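Local coordinates for SWD1-like protein (Myceliophthora thermophila, PDB 6E29), which probably serves, through its WD-repeat beta-propeller domain, as a protein-binding subunit of the COMPASS histone H3 methyltransferase complex, at residues L63-S72 with S84-W94; R101-A109 with M134-R145. One frame throughout, in Å; residues are numbered along the deposited sequence.

Interaction 1 (L63-S72 with S84-W94)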
loop_
_atom_site.group_PDB
_atom_site.type_symbol
_atom_site.label_atom_id
_atom_site.label_comp_id
_atom_site.label_asym_id
_atom_site.label_seq_id
_atom_site.Cartn_x
_atom_site.Cartn_y
_atom_site.Cartn_z
ATOM N N LEU B 63 3.802 12.276 -16.618
ATOM C CA LEU B 63 3.178 13.249 -15.727
ATOM C C LEU B 63 4.244 13.798 -14.792
ATOM O O LEU B 63 4.856 13.046 -14.025
ATOM C CB LEU B 63 2.039 12.617 -14.919
ATOM C CG LEU B 63 1.076 11.743 -15.743
ATOM C CD1 LEU B 63 0.246 10.862 -14.811
ATOM C CD2 LEU B 63 0.168 12.594 -16.621
ATOM N N ARG B 64 4.465 15.100 -14.853
ATOM C CA ARG B 64 5.488 15.740 -14.029
ATOM C C ARG B 64 4.775 16.717 -13.107
ATOM O O ARG B 64 4.337 17.791 -13.527
ATOM C CB ARG B 64 6.564 16.387 -14.919
ATOM C CG ARG B 64 7.029 15.423 -16.039
ATOM C CD ARG B 64 8.346 15.817 -16.710
ATOM N NE ARG B 64 8.437 15.347 -18.093
ATOM C CZ ARG B 64 9.411 14.564 -18.551
ATOM N NH1 ARG B 64 10.347 14.130 -17.711
ATOM N NH2 ARG B 64 9.439 14.187 -19.835
ATOM N N GLY B 65 4.611 16.315 -11.847
ATOM C CA GLY B 65 3.973 17.170 -10.875
ATOM C C GLY B 65 4.720 17.087 -9.570
ATOM O O GLY B 65 4.642 17.989 -8.736
ATOM N N HIS B 66 5.442 15.998 -9.372
ATOM C CA HIS B 66 6.260 15.858 -8.177
ATOM C C HIS B 66 7.717 16.071 -8.568
ATOM O O HIS B 66 8.106 15.885 -9.733
ATOM C CB HIS B 66 6.107 14.457 -7.540
ATOM C CG HIS B 66 4.692 14.024 -7.286
ATOM N ND1 HIS B 66 4.109 14.091 -6.037
ATOM C CD2 HIS B 66 3.766 13.469 -8.103
ATOM C CE1 HIS B 66 2.879 13.617 -6.103
ATOM N NE2 HIS B 66 2.637 13.251 -7.345
ATOM N N SER B 67 8.533 16.396 -7.567
ATOM C CA SER B 67 9.979 16.482 -7.730
ATOM C C SER B 67 10.774 15.550 -6.818
ATOM O O SER B 67 12.009 15.611 -6.828
ATOM C CB SER B 67 10.446 17.926 -7.504
ATOM O OG SER B 67 10.247 18.272 -6.130
ATOM N N LYS B 68 10.124 14.706 -6.018
ATOM C CA LYS B 68 10.844 13.785 -5.148
ATOM C C LYS B 68 10.282 12.395 -5.391
ATOM O O LYS B 68 9.311 12.232 -6.141
ATOM C CB LYS B 68 10.754 14.201 -3.653
ATOM C CG LYS B 68 11.809 15.308 -3.227
ATOM C CD LYS B 68 12.365 15.044 -1.807
ATOM C CE LYS B 68 11.642 15.832 -0.712
ATOM N NZ LYS B 68 11.533 15.072 0.589
ATOM N N ASN B 69 10.908 11.388 -4.762
ATOM C CA ASN B 69 10.559 9.996 -5.021
ATOM C C ASN B 69 9.065 9.761 -4.889
ATOM O O ASN B 69 8.459 10.071 -3.859
ATOM C CB ASN B 69 11.275 9.046 -4.054
ATOM C CG ASN B 69 12.779 9.210 -4.071
ATOM O OD1 ASN B 69 13.295 10.301 -4.282
ATOM N ND2 ASN B 69 13.490 8.121 -3.824
ATOM N N ILE B 70 8.475 9.175 -5.925
ATOM C CA ILE B 70 7.111 8.706 -5.796
ATOM C C ILE B 70 7.079 7.556 -4.794
ATOM O O ILE B 70 7.914 6.639 -4.830
ATOM C CB ILE B 70 6.543 8.269 -7.153
ATOM C CG1 ILE B 70 6.683 9.427 -8.159
ATOM C CG2 ILE B 70 5.102 7.782 -6.967
ATOM C CD1 ILE B 70 5.825 10.651 -7.725
ATOM N N THR B 71 6.109 7.601 -3.889
ATOM C CA THR B 71 5.928 6.572 -2.882
ATOM C C THR B 71 4.677 5.725 -3.054
ATOM O O THR B 71 4.647 4.614 -2.519
ATOM C CB THR B 71 5.874 7.202 -1.485
ATOM O OG1 THR B 71 4.909 8.257 -1.512
ATOM C CG2 THR B 71 7.261 7.804 -1.101
ATOM N N SER B 72 3.650 6.192 -3.775
ATOM C CA SER B 72 2.490 5.340 -4.016
ATOM C C SER B 72 1.697 5.819 -5.212
ATOM O O SER B 72 1.820 6.970 -5.664
ATOM C CB SER B 72 1.553 5.241 -2.796
ATOM O OG SER B 72 0.814 6.448 -2.612
ATOM N N SER B 84 -1.188 9.964 -7.114
ATOM C CA SER B 84 0.229 9.725 -6.850
ATOM C C SER B 84 0.690 10.501 -5.619
ATOM O O SER B 84 0.228 11.616 -5.351
ATOM C CB SER B 84 1.095 10.114 -8.075
ATOM O OG SER B 84 0.838 11.480 -8.492
ATOM N N ALA B 85 1.640 9.936 -4.891
ATOM C CA ALA B 85 2.142 10.584 -3.692
ATOM C C ALA B 85 3.660 10.539 -3.712
ATOM O O ALA B 85 4.232 9.645 -4.326
ATOM C CB ALA B 85 1.618 9.874 -2.438
ATOM N N CYS B 86 4.324 11.475 -3.022
ATOM C CA CYS B 86 5.782 11.508 -3.073
ATOM C C CYS B 86 6.373 11.782 -1.701
ATOM O O CYS B 86 5.678 12.160 -0.763
ATOM C CB CYS B 86 6.295 12.561 -4.075
ATOM S SG CYS B 86 6.032 14.273 -3.607
ATOM N N GLN B 87 7.695 11.624 -1.608
ATOM C CA GLN B 87 8.415 12.008 -0.403
ATOM C C GLN B 87 8.486 13.507 -0.227
ATOM O O GLN B 87 8.867 13.965 0.858
ATOM C CB GLN B 87 9.835 11.448 -0.423
ATOM C CG GLN B 87 9.899 9.959 -0.235
ATOM C CD GLN B 87 11.288 9.387 -0.445
ATOM O OE1 GLN B 87 12.203 10.072 -0.933
ATOM N NE2 GLN B 87 11.460 8.117 -0.075
ATOM N N GLY B 88 8.169 14.269 -1.273
ATOM C CA GLY B 88 8.194 15.715 -1.195
ATOM C C GLY B 88 6.900 16.305 -0.680
ATOM O O GLY B 88 6.609 17.469 -0.977
ATOM N N TRP B 89 6.108 15.503 0.058
ATOM C CA TRP B 89 4.941 15.944 0.849
ATOM C C TRP B 89 3.667 16.154 0.029
ATOM O O TRP B 89 2.719 16.764 0.512
ATOM C CB TRP B 89 5.208 17.249 1.630
ATOM C CG TRP B 89 6.486 17.302 2.415
ATOM C CD1 TRP B 89 7.449 16.320 2.507
ATOM C CD2 TRP B 89 6.946 18.387 3.235
ATOM N NE1 TRP B 89 8.475 16.738 3.323
ATOM C CE2 TRP B 89 8.193 17.999 3.782
ATOM C CE3 TRP B 89 6.427 19.651 3.559
ATOM C CZ2 TRP B 89 8.923 18.825 4.647
ATOM C CZ3 TRP B 89 7.146 20.464 4.425
ATOM C CH2 TRP B 89 8.381 20.048 4.959
ATOM N N LYS B 90 3.592 15.687 -1.204
ATOM C CA LYS B 90 2.485 16.049 -2.069
ATOM C C LYS B 90 1.695 14.822 -2.512
ATOM O O LYS B 90 2.233 13.713 -2.658
ATOM C CB LYS B 90 2.999 16.801 -3.305
ATOM C CG LYS B 90 3.858 18.007 -2.972
ATOM C CD LYS B 90 4.540 18.610 -4.233
ATOM C CE LYS B 90 3.568 19.240 -5.215
ATOM N NZ LYS B 90 4.278 19.735 -6.444
ATOM N N VAL B 91 0.400 15.036 -2.713
ATOM C CA VAL B 91 -0.506 14.068 -3.330
ATOM C C VAL B 91 -1.225 14.776 -4.483
ATOM O O VAL B 91 -1.733 15.899 -4.308
ATOM C CB VAL B 91 -1.526 13.518 -2.311
ATOM C CG1 VAL B 91 -2.532 12.624 -2.987
ATOM C CG2 VAL B 91 -0.828 12.727 -1.209
ATOM N N ILE B 92 -1.283 14.121 -5.646
ATOM C CA ILE B 92 -1.887 14.701 -6.854
ATOM C C ILE B 92 -2.865 13.698 -7.450
ATOM O O ILE B 92 -2.560 12.502 -7.533
ATOM C CB ILE B 92 -0.812 15.085 -7.899
ATOM C CG1 ILE B 92 0.082 16.220 -7.379
ATOM C CG2 ILE B 92 -1.444 15.423 -9.261
ATOM C CD1 ILE B 92 1.253 16.546 -8.339
ATOM N N LEU B 93 -4.025 14.185 -7.878
ATOM C CA LEU B 93 -4.994 13.405 -8.627
ATOM C C LEU B 93 -4.905 13.845 -10.076
ATOM O O LEU B 93 -5.238 14.998 -10.404
ATOM C CB LEU B 93 -6.430 13.588 -8.147
ATOM C CG LEU B 93 -7.316 12.587 -8.905
ATOM C CD1 LEU B 93 -6.923 11.206 -8.549
ATOM C CD2 LEU B 93 -8.747 12.796 -8.525
ATOM N N TRP B 94 -4.418 12.934 -10.922
ATOM C CA TRP B 94 -4.279 13.143 -12.356
ATOM C C TRP B 94 -5.560 12.719 -13.062
ATOM O O TRP B 94 -6.159 11.688 -12.724
ATOM C CB TRP B 94 -3.097 12.321 -12.910
ATOM C CG TRP B 94 -1.811 12.654 -12.271
ATOM C CD1 TRP B 94 -1.229 12.016 -11.213
ATOM C CD2 TRP B 94 -0.943 13.738 -12.615
ATOM N NE1 TRP B 94 -0.037 12.627 -10.883
ATOM C CE2 TRP B 94 0.163 13.687 -11.734
ATOM C CE3 TRP B 94 -0.970 14.730 -13.614
ATOM C CZ2 TRP B 94 1.227 14.596 -11.811
ATOM C CZ3 TRP B 94 0.082 15.640 -13.682
ATOM C CH2 TRP B 94 1.162 15.571 -12.784
#

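Interaction 2 (R101-A109 with M134-R145)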
loop_
_atom_site.group_PDB
_atom_site.type_symbol
_atom_site.label_atom_id
_atom_site.label_comp_id
_atom_site.label_asym_id
_atom_site.label_seq_id
_atom_site.Cartn_x
_atom_site.Cartn_y
_atom_site.Cartn_z
ATOM N N ARG B 101 -3.421 17.784 -14.171
ATOM C CA ARG B 101 -3.395 17.806 -12.712
ATOM C C ARG B 101 -4.775 18.216 -12.212
ATOM O O ARG B 101 -5.072 19.408 -12.122
ATOM C CB ARG B 101 -2.334 18.787 -12.229
ATOM C CG ARG B 101 -1.262 18.209 -11.367
ATOM C CD ARG B 101 -0.406 19.321 -10.736
ATOM N NE ARG B 101 0.862 19.500 -11.446
ATOM C CZ ARG B 101 1.898 20.195 -10.981
ATOM N NH1 ARG B 101 1.819 20.789 -9.800
ATOM N NH2 ARG B 101 3.014 20.292 -11.692
ATOM N N TYR B 102 -5.635 17.250 -11.907
ATOM C CA TYR B 102 -7.037 17.524 -11.603
ATOM C C TYR B 102 -7.238 18.034 -10.179
ATOM O O TYR B 102 -8.072 18.924 -9.956
ATOM C CB TYR B 102 -7.839 16.256 -11.862
ATOM C CG TYR B 102 -9.291 16.280 -11.533
ATOM C CD1 TYR B 102 -10.160 17.189 -12.137
ATOM C CD2 TYR B 102 -9.806 15.381 -10.608
ATOM C CE1 TYR B 102 -11.502 17.191 -11.839
ATOM C CE2 TYR B 102 -11.139 15.378 -10.296
ATOM C CZ TYR B 102 -11.989 16.284 -10.916
ATOM O OH TYR B 102 -13.332 16.270 -10.581
ATOM N N ARG B 103 -6.493 17.479 -9.215
ATOM C CA ARG B 103 -6.474 17.940 -7.823
ATOM C C ARG B 103 -5.066 17.789 -7.267
ATOM O O ARG B 103 -4.300 16.919 -7.699
ATOM C CB ARG B 103 -7.414 17.152 -6.894
ATOM C CG ARG B 103 -8.891 17.211 -7.244
ATOM C CD ARG B 103 -9.506 18.505 -6.792
ATOM N NE ARG B 103 -10.911 18.632 -7.172
ATOM C CZ ARG B 103 -11.334 19.190 -8.316
ATOM N NH1 ARG B 103 -10.454 19.638 -9.214
ATOM N NH2 ARG B 103 -12.634 19.296 -8.584
ATOM N N GLU B 104 -4.744 18.603 -6.268
ATOM C CA GLU B 104 -3.408 18.580 -5.681
ATOM C C GLU B 104 -3.456 18.980 -4.210
ATOM O O GLU B 104 -3.983 20.044 -3.877
ATOM C CB GLU B 104 -2.518 19.546 -6.451
ATOM C CG GLU B 104 -1.096 19.543 -6.000
ATOM C CD GLU B 104 -0.227 20.388 -6.926
ATOM O OE1 GLU B 104 1.004 20.389 -6.735
ATOM O OE2 GLU B 104 -0.776 21.060 -7.832
ATOM N N VAL B 105 -2.855 18.168 -3.338
ATOM C CA VAL B 105 -2.907 18.376 -1.891
ATOM C C VAL B 105 -1.492 18.271 -1.330
ATOM O O VAL B 105 -0.809 17.261 -1.549
ATOM C CB VAL B 105 -3.842 17.358 -1.209
ATOM C CG1 VAL B 105 -3.956 17.643 0.326
ATOM C CG2 VAL B 105 -5.217 17.347 -1.890
ATOM N N ARG B 106 -1.050 19.320 -0.626
ATOM C CA ARG B 106 0.281 19.373 -0.024
ATOM C C ARG B 106 0.201 19.223 1.494
ATOM O O ARG B 106 -0.555 19.941 2.160
ATOM C CB ARG B 106 0.993 20.678 -0.398
ATOM C CG ARG B 106 0.945 20.921 -1.907
ATOM C CD ARG B 106 1.624 22.230 -2.297
ATOM N NE ARG B 106 0.681 23.144 -2.954
ATOM C CZ ARG B 106 0.317 23.037 -4.227
ATOM N NH1 ARG B 106 0.830 22.071 -4.956
ATOM N NH2 ARG B 106 -0.545 23.903 -4.771
ATOM N N PHE B 107 0.997 18.313 2.037
ATOM C CA PHE B 107 1.016 18.061 3.472
ATOM C C PHE B 107 2.262 18.699 4.082
ATOM O O PHE B 107 2.985 19.443 3.425
ATOM C CB PHE B 107 0.943 16.557 3.756
ATOM C CG PHE B 107 -0.349 15.921 3.321
ATOM C CD1 PHE B 107 -0.451 15.309 2.076
ATOM C CD2 PHE B 107 -1.478 15.975 4.138
ATOM C CE1 PHE B 107 -1.648 14.744 1.648
ATOM C CE2 PHE B 107 -2.684 15.406 3.723
ATOM C CZ PHE B 107 -2.762 14.779 2.460
ATOM N N ARG B 108 2.547 18.394 5.345
ATOM C CA ARG B 108 3.714 18.955 6.020
ATOM C C ARG B 108 4.791 17.902 6.278
ATOM O O ARG B 108 5.669 18.107 7.126
ATOM C CB ARG B 108 3.298 19.632 7.328
ATOM C CG ARG B 108 1.892 20.243 7.329
ATOM C CD ARG B 108 1.507 20.741 8.742
ATOM N NE ARG B 108 1.711 19.694 9.760
ATOM C CZ ARG B 108 0.751 19.144 10.516
ATOM N NH1 ARG B 108 -0.513 19.543 10.407
ATOM N NH2 ARG B 108 1.054 18.199 11.404
ATOM N N ALA B 109 4.769 16.807 5.527
ATOM C CA ALA B 109 5.564 15.627 5.825
ATOM C C ALA B 109 5.543 14.708 4.615
ATOM O O ALA B 109 4.589 14.735 3.818
ATOM C CB ALA B 109 5.029 14.893 7.067
ATOM N N MET B 134 -4.395 11.095 7.418
ATOM C CA MET B 134 -5.403 12.066 6.993
ATOM C C MET B 134 -6.406 11.461 6.014
ATOM O O MET B 134 -6.047 10.655 5.156
ATOM C CB MET B 134 -4.754 13.301 6.321
ATOM C CG MET B 134 -3.742 14.048 7.162
ATOM S SD MET B 134 -4.499 14.920 8.548
ATOM C CE MET B 134 -5.494 16.086 7.672
ATOM N N LEU B 135 -7.670 11.848 6.174
ATOM C CA LEU B 135 -8.721 11.608 5.195
ATOM C C LEU B 135 -9.023 12.942 4.511
ATOM O O LEU B 135 -9.388 13.925 5.174
ATOM C CB LEU B 135 -9.959 11.032 5.878
ATOM C CG LEU B 135 -11.062 10.517 4.961
ATOM C CD1 LEU B 135 -10.467 9.511 4.063
ATOM C CD2 LEU B 135 -12.179 9.857 5.766
ATOM N N VAL B 136 -8.853 13.007 3.198
ATOM C CA VAL B 136 -9.008 14.283 2.495
ATOM C C VAL B 136 -10.147 14.186 1.489
ATOM O O VAL B 136 -10.187 13.259 0.678
ATOM C CB VAL B 136 -7.704 14.721 1.795
ATOM C CG1 VAL B 136 -7.920 16.065 1.074
ATOM C CG2 VAL B 136 -6.560 14.844 2.803
ATOM N N ASP B 137 -11.047 15.165 1.510
ATOM C CA ASP B 137 -12.070 15.289 0.473
ATOM C C ASP B 137 -11.571 16.231 -0.614
ATOM O O ASP B 137 -11.362 17.429 -0.353
ATOM C CB ASP B 137 -13.369 15.793 1.113
ATOM C CG ASP B 137 -14.455 16.155 0.105
ATOM O OD1 ASP B 137 -14.306 15.963 -1.121
ATOM O OD2 ASP B 137 -15.505 16.674 0.577
ATOM N N ILE B 138 -11.439 15.714 -1.849
ATOM C CA ILE B 138 -10.976 16.561 -2.936
ATOM C C ILE B 138 -12.069 16.744 -3.986
ATOM O O ILE B 138 -11.768 16.950 -5.167
ATOM C CB ILE B 138 -9.685 15.993 -3.545
ATOM C CG1 ILE B 138 -9.924 14.562 -4.039
ATOM C CG2 ILE B 138 -8.555 16.043 -2.501
ATOM C CD1 ILE B 138 -8.687 13.876 -4.585
ATOM N N THR B 139 -13.346 16.684 -3.575
ATOM C CA THR B 139 -14.427 16.914 -4.538
ATOM C C THR B 139 -14.220 18.237 -5.264
ATOM O O THR B 139 -14.441 18.344 -6.483
ATOM C CB THR B 139 -15.798 16.949 -3.852
ATOM O OG1 THR B 139 -16.027 15.769 -3.070
ATOM C CG2 THR B 139 -16.951 17.152 -4.919
ATOM N N GLU B 140 -13.830 19.261 -4.526
ATOM C CA GLU B 140 -13.614 20.573 -5.084
ATOM C C GLU B 140 -12.133 20.893 -5.081
ATOM O O GLU B 140 -11.360 20.305 -4.318
ATOM C CB GLU B 140 -14.356 21.631 -4.257
ATOM C CG GLU B 140 -15.769 21.252 -3.868
ATOM C CD GLU B 140 -16.768 21.578 -4.947
ATOM O OE1 GLU B 140 -17.540 20.673 -5.344
ATOM O OE2 GLU B 140 -16.778 22.749 -5.393
ATOM N N PRO B 141 -11.697 21.840 -5.900
ATOM C CA PRO B 141 -10.431 22.507 -5.597
ATOM C C PRO B 141 -9.513 22.955 -4.468
ATOM O O PRO B 141 -8.386 23.391 -4.708
ATOM C CB PRO B 141 -10.328 23.589 -6.675
ATOM C CG PRO B 141 -11.205 23.070 -7.816
ATOM C CD PRO B 141 -12.328 22.343 -7.133
ATOM N N VAL B 142 -10.000 22.858 -3.232
ATOM C CA VAL B 142 -9.369 23.560 -2.105
ATOM C C VAL B 142 -10.016 22.354 -1.414
ATOM O O VAL B 142 -11.240 22.219 -1.323
ATOM C CB VAL B 142 -10.034 24.887 -1.675
ATOM C CG1 VAL B 142 -10.062 24.993 -0.161
ATOM C CG2 VAL B 142 -9.320 26.110 -2.313
ATOM N N GLU B 143 -9.178 21.450 -0.954
ATOM C CA GLU B 143 -9.629 20.249 -0.277
ATOM C C GLU B 143 -10.223 20.566 1.104
ATOM O O GLU B 143 -10.087 21.663 1.658
ATOM C CB GLU B 143 -8.464 19.290 -0.123
ATOM C CG GLU B 143 -7.412 19.739 0.895
ATOM C CD GLU B 143 -6.449 20.800 0.375
ATOM O OE1 GLU B 143 -6.604 21.299 -0.766
ATOM O OE2 GLU B 143 -5.505 21.119 1.118
ATOM N N VAL B 144 -10.879 19.559 1.664
ATOM C CA VAL B 144 -11.234 19.545 3.074
ATOM C C VAL B 144 -10.510 18.358 3.695
ATOM O O VAL B 144 -10.674 17.220 3.241
ATOM C CB VAL B 144 -12.748 19.446 3.296
ATOM C CG1 VAL B 144 -13.074 19.730 4.812
ATOM C CG2 VAL B 144 -13.491 20.362 2.352
ATOM N N ARG B 145 -9.705 18.619 4.719
ATOM C CA ARG B 145 -8.909 17.572 5.329
ATOM C C ARG B 145 -9.538 17.178 6.662
ATOM O O ARG B 145 -10.104 18.015 7.365
ATOM C CB ARG B 145 -7.467 18.042 5.573
ATOM C CG ARG B 145 -6.831 18.791 4.435
ATOM C CD ARG B 145 -5.333 19.009 4.649
ATOM N NE ARG B 145 -4.811 19.886 3.598
ATOM C CZ ARG B 145 -3.521 20.021 3.305
ATOM N NH1 ARG B 145 -2.617 19.347 3.993
ATOM N NH2 ARG B 145 -3.136 20.824 2.329
#

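Interaction 1 (L63-S72 with S84-W94)
H66 NE2 and S84 OG share a hydrogen bond of 2.8 Å. S84 OG also accepts from W94 NE1, 2.8 Å away and in the plane of the indole. H66 CG stands anti to the carbonyl carbon (chi1 -52°), and this turns the ring in toward strand 84-86. I92 CD1 lies over one face of the imidazole, and C86 SG sits at its edge, 3.1 Å from H66 ND1. L63 CB rests on the face of the W94 six-membered ring, 3.6 Å from its centroid, while I92 CG2 covers the opposite face. With an alanine at W94, L63 is likely to lose its aromatic floor and S84 OG one of its two ring partners. K90 NZ reaches G65 O nearly along the C=O axis. Farther out, T71 N bonds to A85 O at 2.8 Å, and A85 N bonds to S72 O. The register slips by one here, setting T71 and S72 both across from A85 in a classic beta bulge. T71 OG1 turns to V111 O and S72 OG to A114 N, both on the next blade. H66, S84 and W94 are the histidine-serine-tryptophan part of the hydrogen-bonded tetrad of WD40 blades; no aspartate meets H66 ND1 here.

Interaction 2 (R101-A109 with M134-R145)
R106 O is gripped end-on by two nitrogens of R145, NH2 at 2.7 Å and NH1 at 2.8 Å. Both come from the same face of the carbonyl plane. E143 holds the NE edge of the same group, with NH2 shared between the two partners. E143 OE2 is gripped side-on by R145 NE, at 2.9 Å, and R145 NH2, in a salt bridge. These bonds probably fix the rotation of the guanidinium. V105 CG1 lies over its centre, 3.8 Å from R145 CZ. The other V105 methyl, CG2, meets I138 CG2 at 3.6 Å. F107 lies beside this apolar patch, where V136 CG2 approaches its ring edge and M134 CG touches CE2. R103 bends at chi2 (-78°), which brings its guanidinium group to the turn after strand 134-137. R103 NE donates to I138 O, and R103 NH2 donates to T139 O at 2.9 Å, almost straight at 173°. P141 CD packs on one guanidinium face, and the Y102 ring lies against the opposite one. The contact lays the outer strand 100-106 of one blade against the 134-137/144-147 hairpin of the next, with F124 of strand 123-128 touching F107, V136 and I138.

In the fold
From the N terminus, strand 58-64 ends one four-stranded blade, and the chain crosses to strand 70-75, the first of the next. Interaction 1 ties this crossing to strands 81-86 and 90-95, closing a short loop through the 70-75/81-86 hairpin. The chain then turns into strand 100-106, the last of the same blade. Backbone hydrogen bonds, probably V91 O to V105 N and L93 O to Y102 N, join the two contacts in one sheet. Interaction 2 opens only after interaction 1 has closed. They run in series and neither nest nor cross. Interaction 2 spans strands 111-117 and 123-128 to join this blade to its successor. Together they link three consecutive blades of the seven-bladed propeller.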